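Cytosolic phospholipase A2 delta (Homo sapiens, PDB 5IZ5) hydrolyses glycerophospholipids at the sn-2 position in a calcium-dependent reaction, preferring linoleic acid there, and releases a free fatty acid and a lysophospholipid. Local coordinates at residues F361-S365 with I656-S660; S365-W369 with W531-F535; W432-E437 with R523-A529; I534-N538 with T771-M775. The protein carries 3 engineered substitutions. One frame throughout, in Å; residues are numbered along the deposited sequence.

Interaction 1. Residues F361-S365 with I656-S660; sequences FSGIS and INTSS
Ser362 and Ser659 meet hydroxyl to hydroxyl, OG to OG, at 2.8 Å. The proton of Ser362 OG has a second acceptor within reach, Ser659 O at 3.3 Å from that OG and more weakly placed, so its allegiance stays open. Ser659 OG is also bonded to Ala331 O of strand 327-331, which ties the loop to two neighbouring strands at once. Ser659 CB comes to 3.6 Å from Gly363 N as the loop passes the strand.

Strand 360-363 here runs into the nucleophile elbow of the phospholipase's alpha/beta core: Gly363 and Ile364 lead directly to Ser365, the catalytic nucleophile.

Van der Waals contact falls to Ile364, whose two branches divide the loop between them. CG1 stands between its backbone N and carbonyl carbon (chi1 51°), which carries CD1 out against polar atoms of the loop, Asn657 OD1 and Thr658 N, both 3.5 Å away, while CG2 rests 3.9 Å from Ser659 CB. With an alanine here both branches are lost, and a gap would probably open between the strand end and Asn657 and Ser659. Asn657 OD1 itself accepts from Gly333 N, next to the substrate-binding Gly334.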
loop_
_atom_site.group_PDB
_atom_site.type_symbol
_atom_site.label_atom_id
_atom_site.label_comp_id
_atom_site.label_asym_id
_atom_site.label_seq_id
_atom_site.Cartn_x
_atom_site.Cartn_y
_atom_site.Cartn_z
ATOM N N PHE B 361 -3.506 -17.022 -6.562
ATOM C CA PHE B 361 -4.503 -17.080 -5.493
ATOM C C PHE B 361 -4.520 -15.713 -4.800
ATOM O O PHE B 361 -3.632 -15.405 -4.007
ATOM C CB PHE B 361 -4.141 -18.240 -4.551
ATOM C CG PHE B 361 -5.104 -18.472 -3.406
ATOM C CD1 PHE B 361 -6.299 -17.767 -3.274
ATOM C CD2 PHE B 361 -4.804 -19.437 -2.453
ATOM C CE1 PHE B 361 -7.146 -18.010 -2.202
ATOM C CE2 PHE B 361 -5.650 -19.687 -1.389
ATOM C CZ PHE B 361 -6.826 -18.971 -1.263
ATOM N N SER B 362 -5.514 -14.888 -5.139
ATOM C CA SER B 362 -5.642 -13.538 -4.581
ATOM C C SER B 362 -6.781 -13.444 -3.568
ATOM O O SER B 362 -7.799 -14.148 -3.670
ATOM C CB SER B 362 -5.848 -12.493 -5.682
ATOM O OG SER B 362 -7.157 -12.555 -6.216
ATOM N N GLY B 363 -6.595 -12.562 -2.589
ATOM C CA GLY B 363 -7.589 -12.352 -1.545
ATOM C C GLY B 363 -7.446 -11.014 -0.841
ATOM O O GLY B 363 -6.396 -10.347 -0.923
ATOM N N ILE B 364 -8.526 -10.632 -0.162
ATOM C CA ILE B 364 -8.581 -9.427 0.669
ATOM C C ILE B 364 -9.300 -9.744 1.971
ATOM O O ILE B 364 -10.026 -10.747 2.062
ATOM C CB ILE B 364 -9.343 -8.280 -0.022
ATOM C CG1 ILE B 364 -10.710 -8.768 -0.533
ATOM C CG2 ILE B 364 -8.521 -7.716 -1.171
ATOM C CD1 ILE B 364 -11.667 -7.652 -0.884
ATOM N N SER B 365 -9.081 -8.895 2.973
ATOM C CA SER B 365 -9.806 -8.951 4.244
ATOM C C SER B 365 -9.805 -10.366 4.873
ATOM O O SER B 365 -8.738 -10.969 4.946
ATOM C CB SER B 365 -11.209 -8.375 4.079
ATOM O OG SER B 365 -11.591 -7.722 5.295
ATOM N N ILE B 656 -13.896 -1.219 -2.362
ATOM C CA ILE B 656 -14.458 -2.226 -3.283
ATOM C C ILE B 656 -14.085 -3.647 -2.893
ATOM O O ILE B 656 -12.900 -3.965 -2.753
ATOM C CB ILE B 656 -13.969 -2.044 -4.734
ATOM C CG1 ILE B 656 -14.273 -0.631 -5.243
ATOM C CG2 ILE B 656 -14.635 -3.085 -5.626
ATOM C CD1 ILE B 656 -13.753 -0.338 -6.638
ATOM N N ASN B 657 -15.096 -4.513 -2.824
ATOM C CA ASN B 657 -14.946 -5.844 -2.247
ATOM C C ASN B 657 -14.431 -6.881 -3.245
ATOM O O ASN B 657 -15.067 -7.922 -3.454
ATOM C CB ASN B 657 -16.284 -6.290 -1.648
ATOM C CG ASN B 657 -16.165 -7.532 -0.785
ATOM O OD1 ASN B 657 -15.115 -7.814 -0.206
ATOM N ND2 ASN B 657 -17.255 -8.283 -0.688
ATOM N N THR B 658 -13.253 -6.611 -3.812
ATOM C CA THR B 658 -12.634 -7.492 -4.798
ATOM C C THR B 658 -11.112 -7.571 -4.630
ATOM O O THR B 658 -10.464 -6.603 -4.214
ATOM C CB THR B 658 -12.930 -7.018 -6.232
ATOM O OG1 THR B 658 -12.438 -7.984 -7.167
ATOM C CG2 THR B 658 -12.281 -5.648 -6.529
ATOM N N SER B 659 -10.554 -8.734 -4.955
ATOM C CA SER B 659 -9.104 -8.917 -4.995
ATOM C C SER B 659 -8.592 -8.944 -6.439
ATOM O O SER B 659 -7.460 -9.339 -6.690
ATOM C CB SER B 659 -8.702 -10.188 -4.233
ATOM O OG SER B 659 -9.223 -11.350 -4.834
ATOM N N SER B 660 -9.415 -8.464 -7.370
ATOM C CA SER B 660 -9.150 -8.576 -8.805
ATOM C C SER B 660 -7.960 -7.791 -9.374
ATOM O O SER B 660 -7.352 -8.232 -10.348
ATOM C CB SER B 660 -10.412 -8.202 -9.594
ATOM O OG SER B 660 -10.797 -6.863 -9.346
#

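Interaction 2. Residues S365-W369 with W531-F535; sequences SGSTW and WSNIF
Trp369 and Ser532 are brought together by two torsions: the indole turns CG anti to its own carbonyl carbon (chi1 -53°), and Ser532 sets OG between its backbone N and carbonyl carbon (chi1 64°). The result is a hydrogen bond from Trp369 NE1 to Ser532 OG, 3.1 Å long, with the oxygen lying in the indole plane at its edge. This contact packs against the nucleophile elbow, in which Ser365 sits on the tight turn leading into helix 367-375. Ser532, just past the end of helix 524-531, is gripped further by Glu528 O and by Trp432 NE1, so a single buried hydroxyl gathers three groups.

Beyond the bond, Trp369 CH2 reaches Phe535 CZ at 3.9 Å; the two rings are oblique, their planes 47° apart. A leucine in place of Trp369 removes the indole N-H and most of the ring, and would probably leave Ser532 OG without one of its donors and Phe535 without this aromatic neighbour.

Around the nucleophile the backbone contacts are slight. Trp531 O lies 3.2 Å from Ser365 CA in a CA-H...O contact and takes a weak bond from Ser365 N at 3.3 Å. The Ser365 hydroxyl is hydrogen-bonded to Asp651, the probable proton acceptor, and its OG packs 4.0 Å from Ile534 CG2. Thr368 CB lies 3.5 Å from Trp531 CE3. Thr368 OG1 bonds back to Ser365 O at 2.6 Å, on a carbonyl that also receives Thr368 N.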
loop_
_atom_site.group_PDB
_atom_site.type_symbol
_atom_site.label_atom_id
_atom_site.label_comp_id
_atom_site.label_asym_id
_atom_site.label_seq_id
_atom_site.Cartn_x
_atom_site.Cartn_y
_atom_site.Cartn_z
ATOM N N SER B 365 -9.081 -8.895 2.973
ATOM C CA SER B 365 -9.806 -8.951 4.244
ATOM C C SER B 365 -9.805 -10.366 4.873
ATOM O O SER B 365 -8.738 -10.969 4.946
ATOM C CB SER B 365 -11.209 -8.375 4.079
ATOM O OG SER B 365 -11.591 -7.722 5.295
ATOM N N GLY B 366 -10.956 -10.894 5.320
ATOM C CA GLY B 366 -11.033 -12.218 5.967
ATOM C C GLY B 366 -10.482 -13.396 5.178
ATOM O O GLY B 366 -10.058 -14.396 5.769
ATOM N N SER B 367 -10.500 -13.296 3.851
ATOM C CA SER B 367 -9.908 -14.333 2.999
ATOM C C SER B 367 -8.407 -14.496 3.228
ATOM O O SER B 367 -7.885 -15.611 3.094
ATOM C CB SER B 367 -10.151 -14.030 1.522
ATOM O OG SER B 367 -11.498 -14.283 1.189
ATOM N N THR B 368 -7.726 -13.400 3.589
ATOM C CA THR B 368 -6.281 -13.438 3.847
ATOM C C THR B 368 -5.938 -14.271 5.074
ATOM O O THR B 368 -4.804 -14.739 5.198
ATOM C CB THR B 368 -5.651 -12.030 4.037
ATOM O OG1 THR B 368 -6.163 -11.411 5.224
ATOM C CG2 THR B 368 -5.910 -11.135 2.829
ATOM N N TRP B 369 -6.897 -14.452 5.982
ATOM C CA TRP B 369 -6.666 -15.270 7.172
ATOM C C TRP B 369 -6.498 -16.733 6.787
ATOM O O TRP B 369 -5.636 -17.429 7.328
ATOM C CB TRP B 369 -7.809 -15.146 8.188
ATOM C CG TRP B 369 -8.155 -13.735 8.580
ATOM C CD1 TRP B 369 -7.413 -12.609 8.360
ATOM C CD2 TRP B 369 -9.325 -13.314 9.286
ATOM N NE1 TRP B 369 -8.064 -11.506 8.856
ATOM C CE2 TRP B 369 -9.236 -11.913 9.440
ATOM C CE3 TRP B 369 -10.452 -13.988 9.794
ATOM C CZ2 TRP B 369 -10.225 -11.170 10.086
ATOM C CZ3 TRP B 369 -11.438 -13.249 10.434
ATOM C CH2 TRP B 369 -11.319 -11.851 10.574
ATOM N N TRP B 531 -4.664 -5.979 6.253
ATOM C CA TRP B 531 -5.527 -6.534 5.211
ATOM C C TRP B 531 -6.997 -6.560 5.626
ATOM O O TRP B 531 -7.880 -6.401 4.788
ATOM C CB TRP B 531 -5.065 -7.947 4.832
ATOM C CG TRP B 531 -3.672 -7.982 4.259
ATOM C CD1 TRP B 531 -3.062 -7.009 3.517
ATOM C CD2 TRP B 531 -2.736 -9.053 4.358
ATOM N NE1 TRP B 531 -1.804 -7.401 3.157
ATOM C CE2 TRP B 531 -1.575 -8.655 3.660
ATOM C CE3 TRP B 531 -2.759 -10.310 4.979
ATOM C CZ2 TRP B 531 -0.452 -9.471 3.558
ATOM C CZ3 TRP B 531 -1.636 -11.115 4.886
ATOM C CH2 TRP B 531 -0.502 -10.694 4.177
ATOM N N SER B 532 -7.241 -6.779 6.912
ATOM C CA SER B 532 -8.589 -6.857 7.450
ATOM C C SER B 532 -8.895 -5.716 8.428
ATOM O O SER B 532 -9.697 -5.906 9.354
ATOM C CB SER B 532 -8.801 -8.220 8.125
ATOM O OG SER B 532 -7.958 -8.394 9.253
ATOM N N ASN B 533 -8.267 -4.546 8.237
ATOM C CA ASN B 533 -8.470 -3.426 9.185
ATOM C C ASN B 533 -9.826 -2.704 9.125
ATOM O O ASN B 533 -10.043 -1.723 9.835
ATOM C CB ASN B 533 -7.288 -2.425 9.220
ATOM C CG ASN B 533 -7.168 -1.549 7.982
ATOM O OD1 ASN B 533 -8.057 -1.479 7.138
ATOM N ND2 ASN B 533 -6.031 -0.855 7.881
ATOM N N ILE B 534 -10.753 -3.212 8.314
ATOM C CA ILE B 534 -12.160 -2.833 8.468
ATOM C C ILE B 534 -12.572 -3.072 9.929
ATOM O O ILE B 534 -13.382 -2.338 10.488
ATOM C CB ILE B 534 -13.098 -3.600 7.496
ATOM C CG1 ILE B 534 -14.498 -2.980 7.486
ATOM C CG2 ILE B 534 -13.188 -5.079 7.862
ATOM C CD1 ILE B 534 -14.580 -1.687 6.702
ATOM N N PHE B 535 -11.971 -4.080 10.555
ATOM C CA PHE B 535 -12.266 -4.384 11.951
ATOM C C PHE B 535 -11.762 -3.330 12.939
ATOM O O PHE B 535 -12.304 -3.228 14.038
ATOM C CB PHE B 535 -11.740 -5.759 12.353
ATOM C CG PHE B 535 -12.547 -6.902 11.807
ATOM C CD1 PHE B 535 -13.508 -7.559 12.576
ATOM C CD2 PHE B 535 -12.338 -7.322 10.516
ATOM C CE1 PHE B 535 -14.239 -8.611 12.042
ATOM C CE2 PHE B 535 -13.064 -8.363 9.974
ATOM C CZ PHE B 535 -14.018 -9.011 10.737
#

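Interaction 3. Residues W432-E437 with R523-A529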
loop_
_atom_site.group_PDB
_atom_site.type_symbol
_atom_site.label_atom_id
_atom_site.label_comp_id
_atom_site.label_asym_id
_atom_site.label_seq_id
_atom_site.Cartn_x
_atom_site.Cartn_y
_atom_site.Cartn_z
ATOM N N TRP B 432 -5.453 -4.726 17.020
ATOM C CA TRP B 432 -6.235 -5.680 16.249
ATOM C C TRP B 432 -5.370 -6.866 15.820
ATOM O O TRP B 432 -5.824 -8.011 15.857
ATOM C CB TRP B 432 -6.873 -4.985 15.056
ATOM C CG TRP B 432 -7.505 -5.890 14.059
ATOM C CD1 TRP B 432 -7.262 -5.908 12.723
ATOM C CD2 TRP B 432 -8.489 -6.906 14.306
ATOM N NE1 TRP B 432 -8.027 -6.868 12.119
ATOM C CE2 TRP B 432 -8.791 -7.498 13.067
ATOM C CE3 TRP B 432 -9.145 -7.372 15.456
ATOM C CZ2 TRP B 432 -9.726 -8.528 12.937
ATOM C CZ3 TRP B 432 -10.074 -8.403 15.328
ATOM C CH2 TRP B 432 -10.354 -8.969 14.076
ATOM N N ALA B 433 -4.110 -6.593 15.486
ATOM C CA ALA B 433 -3.164 -7.652 15.143
ATOM C C ALA B 433 -3.034 -8.674 16.254
ATOM O O ALA B 433 -3.100 -9.877 15.999
ATOM C CB ALA B 433 -1.804 -7.065 14.812
ATOM N N LEU B 434 -2.885 -8.199 17.488
ATOM C CA LEU B 434 -2.652 -9.093 18.623
ATOM C C LEU B 434 -3.914 -9.859 19.004
ATOM O O LEU B 434 -3.867 -11.040 19.336
ATOM C CB LEU B 434 -2.122 -8.312 19.829
ATOM C CG LEU B 434 -0.825 -7.520 19.618
ATOM C CD1 LEU B 434 -0.503 -6.696 20.853
ATOM C CD2 LEU B 434 0.331 -8.441 19.274
ATOM N N VAL B 435 -5.045 -9.169 18.954
ATOM C CA VAL B 435 -6.329 -9.767 19.260
ATOM C C VAL B 435 -6.730 -10.807 18.213
ATOM O O VAL B 435 -7.140 -11.916 18.558
ATOM C CB VAL B 435 -7.397 -8.664 19.353
ATOM C CG1 VAL B 435 -8.806 -9.237 19.260
ATOM C CG2 VAL B 435 -7.201 -7.866 20.634
ATOM N N LEU B 436 -6.605 -10.436 16.945
ATOM C CA LEU B 436 -6.881 -11.351 15.848
ATOM C C LEU B 436 -5.998 -12.591 15.961
ATOM O O LEU B 436 -6.485 -13.711 15.829
ATOM C CB LEU B 436 -6.649 -10.663 14.505
ATOM C CG LEU B 436 -6.812 -11.523 13.257
ATOM C CD1 LEU B 436 -8.225 -12.087 13.162
ATOM C CD2 LEU B 436 -6.468 -10.716 12.016
ATOM N N GLU B 437 -4.711 -12.381 16.239
ATOM C CA GLU B 437 -3.778 -13.486 16.427
ATOM C C GLU B 437 -4.253 -14.427 17.525
ATOM O O GLU B 437 -4.217 -15.644 17.362
ATOM C CB GLU B 437 -2.378 -12.968 16.762
ATOM C CG GLU B 437 -1.313 -14.052 16.815
ATOM C CD GLU B 437 0.070 -13.508 17.116
ATOM O OE1 GLU B 437 0.223 -12.757 18.102
ATOM O OE2 GLU B 437 1.010 -13.824 16.361
ATOM N N ARG B 523 5.702 -10.153 12.392
ATOM C CA ARG B 523 4.864 -11.335 12.449
ATOM C C ARG B 523 3.671 -11.150 11.497
ATOM O O ARG B 523 3.189 -10.031 11.326
ATOM C CB ARG B 523 4.364 -11.475 13.891
ATOM C CG ARG B 523 4.333 -12.872 14.430
ATOM C CD ARG B 523 4.536 -12.908 15.935
ATOM N NE ARG B 523 3.437 -12.312 16.707
ATOM C CZ ARG B 523 3.542 -11.259 17.526
ATOM N NH1 ARG B 523 4.695 -10.611 17.690
ATOM N NH2 ARG B 523 2.476 -10.836 18.194
ATOM N N ILE B 524 3.188 -12.237 10.891
ATOM C CA ILE B 524 2.153 -12.127 9.857
ATOM C C ILE B 524 0.819 -11.551 10.352
ATOM O O ILE B 524 0.100 -10.929 9.570
ATOM C CB ILE B 524 1.910 -13.457 9.085
ATOM C CG1 ILE B 524 1.037 -13.177 7.851
ATOM C CG2 ILE B 524 1.272 -14.511 9.975
ATOM C CD1 ILE B 524 1.615 -13.659 6.550
ATOM N N CYS B 525 0.509 -11.718 11.636
ATOM C CA CYS B 525 -0.705 -11.124 12.201
ATOM C C CYS B 525 -0.773 -9.608 11.992
ATOM O O CYS B 525 -1.866 -9.057 11.905
ATOM C CB CYS B 525 -0.860 -11.455 13.690
ATOM S SG CYS B 525 0.445 -10.835 14.779
ATOM N N PHE B 526 0.380 -8.945 11.894
ATOM C CA PHE B 526 0.417 -7.502 11.654
ATOM C C PHE B 526 0.024 -7.156 10.232
ATOM O O PHE B 526 -0.563 -6.106 9.999
ATOM C CB PHE B 526 1.781 -6.898 12.024
ATOM C CG PHE B 526 2.040 -6.913 13.495
ATOM C CD1 PHE B 526 1.569 -5.890 14.312
ATOM C CD2 PHE B 526 2.703 -7.982 14.080
ATOM C CE1 PHE B 526 1.776 -5.928 15.682
ATOM C CE2 PHE B 526 2.918 -8.023 15.444
ATOM C CZ PHE B 526 2.451 -6.999 16.246
ATOM N N LEU B 527 0.344 -8.025 9.281
ATOM C CA LEU B 527 -0.127 -7.837 7.922
ATOM C C LEU B 527 -1.603 -8.223 7.807
ATOM O O LEU B 527 -2.370 -7.530 7.151
ATOM C CB LEU B 527 0.716 -8.633 6.927
ATOM C CG LEU B 527 2.187 -8.229 6.820
ATOM C CD1 LEU B 527 2.828 -8.971 5.662
ATOM C CD2 LEU B 527 2.368 -6.728 6.634
ATOM N N GLU B 528 -1.992 -9.318 8.447
ATOM C CA GLU B 528 -3.398 -9.705 8.489
ATOM C C GLU B 528 -4.268 -8.578 9.041
ATOM O O GLU B 528 -5.379 -8.355 8.557
ATOM C CB GLU B 528 -3.586 -10.972 9.321
ATOM C CG GLU B 528 -3.095 -12.215 8.606
ATOM C CD GLU B 528 -3.084 -13.430 9.505
ATOM O OE1 GLU B 528 -2.260 -13.480 10.442
ATOM O OE2 GLU B 528 -3.908 -14.338 9.280
ATOM N N ALA B 529 -3.749 -7.858 10.033
ATOM C CA ALA B 529 -4.466 -6.733 10.629
ATOM C C ALA B 529 -4.707 -5.602 9.631
ATOM O O ALA B 529 -5.790 -5.032 9.634
ATOM C CB ALA B 529 -3.723 -6.209 11.840
HETATM O O HOH W 1 1.183 -13.881 13.565
#
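Glu437 OE2 is gripped from several directions. Arg523 NE reaches its syn lone pair at 2.9 Å, nearly straight at 169°; a water 2.8 Å away donates to the same oxygen, and Met445 N adds a further bond from outside the two segments. The other carboxylate oxygen, Glu437 OE1, takes Arg523 NH2 at 3.0 Å, which completes a side-on, two-nitrogen salt bridge with carboxylate and guanidinium almost coplanar. Glu437 gets there with CG anti to the backbone N (chi1 -173°) and an extended chain beyond it. The guanidinium is flanked as well: Phe526 CE2 lies over one face, Leu434 CD2 comes up at the edge beside NH2, and NH1 makes a second salt bridge with Glu415.

The contact joins helices 428-441 and 524-531 within the catalytic domain. The axes of segments 432-437 and 524-529 approach to 8.1 Å, with 109° between their directions. The alanines probably permit this closeness. Ala433 CB meets Ala529 CB at 3.6 Å and also sits over the Phe526 face, 4.0 Å from the ring centroid, in a CH-pi contact. Beside the alanine pair, the Trp432 ring edge faces the backbone, with CD1 3.5 Å from Ala529 O.

The water that donates to Glu437 OE2 also accepts from Cys525 N, in the first turn of helix 524-531. The buried carboxylate thus lies near the N-terminal end of a helix and beside an arginine, a setting that would probably favour its ionised form and offset the cost of burying it.

Interaction 4. Residues I534-N538 with T771-M775; sequences IFSLN and TLSNM
Phe535 and Ser773 mark the closest approach of the two backbones, their CA atoms 7.6 Å apart. On one side stands the opening turn of helix 534-543; on the other, residues 771-774 fold into a type I beta turn, closed by a bond of 3.0 Å from Asn774 N to Thr771 O. Leu772 and Ser773 occupy the corner of that turn, and it is they that meet the helix.

The spacing between backbones is bridged by side chains. Phe535 directs the edge of its ring at the turn, with CZ 3.5 Å from Leu772 O and that oxygen near the ring plane, so the weakly positive C-H rim faces a carbonyl. Ring atom CE1 stands 4.1 Å from Ser773 CA. Leu772 offers its two methyls to different partners: CD1 lies 4.3 Å from Phe535 CZ, and CD2 packs 3.8 Å from Asn538 ND2, the leucine and asparagine side chains crossing at about a right angle.

The polar ends depend on a third partner. Asn538 ND2 comes within 3.2 Å of Ser773 OG, but both residues look to Arg577, the asparagine through OD1 to its NH1 and the serine through OG to its backbone O. Trp582 NE1 adds a bond to Ser773 O.

Phe535 stacks on Trp432, and its side chain lies about 5 Å from that of Ser365 at the nearest atoms; the turn probably helps to back the aromatic side of the catalytic site, close to the substrate-binding Gly335.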
loop_
_atom_site.group_PDB
_atom_site.type_symbol
_atom_site.label_atom_id
_atom_site.label_comp_id
_atom_site.label_asym_id
_atom_site.label_seq_id
_atom_site.Cartn_x
_atom_site.Cartn_y
_atom_site.Cartn_z
ATOM N N ILE B 534 -10.753 -3.212 8.314
ATOM C CA ILE B 534 -12.160 -2.833 8.468
ATOM C C ILE B 534 -12.572 -3.072 9.929
ATOM O O ILE B 534 -13.382 -2.338 10.488
ATOM C CB ILE B 534 -13.098 -3.600 7.496
ATOM C CG1 ILE B 534 -14.498 -2.980 7.486
ATOM C CG2 ILE B 534 -13.188 -5.079 7.862
ATOM C CD1 ILE B 534 -14.580 -1.687 6.702
ATOM N N PHE B 535 -11.971 -4.080 10.555
ATOM C CA PHE B 535 -12.266 -4.384 11.951
ATOM C C PHE B 535 -11.762 -3.330 12.939
ATOM O O PHE B 535 -12.304 -3.228 14.038
ATOM C CB PHE B 535 -11.740 -5.759 12.353
ATOM C CG PHE B 535 -12.547 -6.902 11.807
ATOM C CD1 PHE B 535 -13.508 -7.559 12.576
ATOM C CD2 PHE B 535 -12.338 -7.322 10.516
ATOM C CE1 PHE B 535 -14.239 -8.611 12.042
ATOM C CE2 PHE B 535 -13.064 -8.363 9.974
ATOM C CZ PHE B 535 -14.018 -9.011 10.737
ATOM N N SER B 536 -10.733 -2.568 12.564
ATOM C CA SER B 536 -10.293 -1.410 13.343
ATOM C C SER B 536 -11.397 -0.371 13.410
ATOM O O SER B 536 -11.619 0.237 14.450
ATOM C CB SER B 536 -9.037 -0.764 12.746
ATOM O OG SER B 536 -7.973 -1.689 12.704
ATOM N N LEU B 537 -12.086 -0.162 12.296
ATOM C CA LEU B 537 -13.193 0.772 12.293
ATOM C C LEU B 537 -14.387 0.224 13.069
ATOM O O LEU B 537 -15.060 0.976 13.764
ATOM C CB LEU B 537 -13.587 1.123 10.860
ATOM C CG LEU B 537 -14.880 1.903 10.599
ATOM C CD1 LEU B 537 -14.794 2.588 9.246
ATOM C CD2 LEU B 537 -16.121 1.016 10.638
ATOM N N ASN B 538 -14.651 -1.076 12.968
ATOM C CA ASN B 538 -15.731 -1.668 13.755
ATOM C C ASN B 538 -15.453 -1.611 15.255
ATOM O O ASN B 538 -16.373 -1.476 16.063
ATOM C CB ASN B 538 -16.006 -3.109 13.354
ATOM C CG ASN B 538 -16.619 -3.220 11.978
ATOM O OD1 ASN B 538 -16.963 -2.214 11.353
ATOM N ND2 ASN B 538 -16.748 -4.444 11.494
ATOM N N THR B 771 -22.483 -13.171 10.264
ATOM C CA THR B 771 -22.364 -11.725 10.110
ATOM C C THR B 771 -20.902 -11.279 10.285
ATOM O O THR B 771 -20.131 -11.925 10.994
ATOM C CB THR B 771 -23.313 -10.977 11.082
ATOM O OG1 THR B 771 -23.280 -9.575 10.800
ATOM C CG2 THR B 771 -22.940 -11.203 12.543
ATOM N N LEU B 772 -20.553 -10.170 9.636
ATOM C CA LEU B 772 -19.166 -9.698 9.522
ATOM C C LEU B 772 -18.365 -9.785 10.814
ATOM O O LEU B 772 -17.289 -10.372 10.849
ATOM C CB LEU B 772 -19.137 -8.249 9.024
ATOM C CG LEU B 772 -17.767 -7.631 8.733
ATOM C CD1 LEU B 772 -17.026 -8.407 7.659
ATOM C CD2 LEU B 772 -17.944 -6.179 8.320
ATOM N N SER B 773 -18.893 -9.209 11.881
ATOM C CA SER B 773 -18.118 -9.100 13.106
ATOM C C SER B 773 -18.148 -10.335 13.987
ATOM O O SER B 773 -17.381 -10.395 14.927
ATOM C CB SER B 773 -18.533 -7.871 13.903
ATOM O OG SER B 773 -18.192 -6.693 13.189
ATOM N N ASN B 774 -19.019 -11.310 13.718
ATOM C CA ASN B 774 -19.072 -12.500 14.560
ATOM C C ASN B 774 -17.796 -13.313 14.411
ATOM O O ASN B 774 -17.412 -13.676 13.304
ATOM C CB ASN B 774 -20.291 -13.369 14.243
ATOM C CG ASN B 774 -20.450 -14.530 15.212
ATOM O OD1 ASN B 774 -19.848 -14.549 16.286
ATOM N ND2 ASN B 774 -21.273 -15.504 14.839
ATOM N N MET B 775 -17.156 -13.584 15.543
ATOM C CA MET B 775 -15.914 -14.338 15.590
ATOM C C MET B 775 -16.065 -15.625 16.409
ATOM O O MET B 775 -15.071 -16.261 16.760
ATOM C CB MET B 775 -14.800 -13.451 16.174
ATOM C CG MET B 775 -14.247 -12.398 15.214
ATOM S SD MET B 775 -13.360 -13.056 13.777
ATOM C CE MET B 775 -12.410 -14.390 14.498
#

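All four contacts are buried, yet their chemistry shifts with position. Interactions 1 and 2, equally near the centre of the chain, share Ser365: the first fixes the strand leading into the elbow by hydroxyls and a branched aliphatic side chain, the second the helix leaving it by indole bonding and aromatic packing. Interaction 3, nested along the chain inside the loops closed by both, pairs a charged clasp with alanine packing between crossing helices. Its Trp432 touches Phe535, which interactions 2 and 4 have in common on helix 534-543. Interaction 4, farthest from the chain's centre, relies on ring-to-carbonyl and apolar contact.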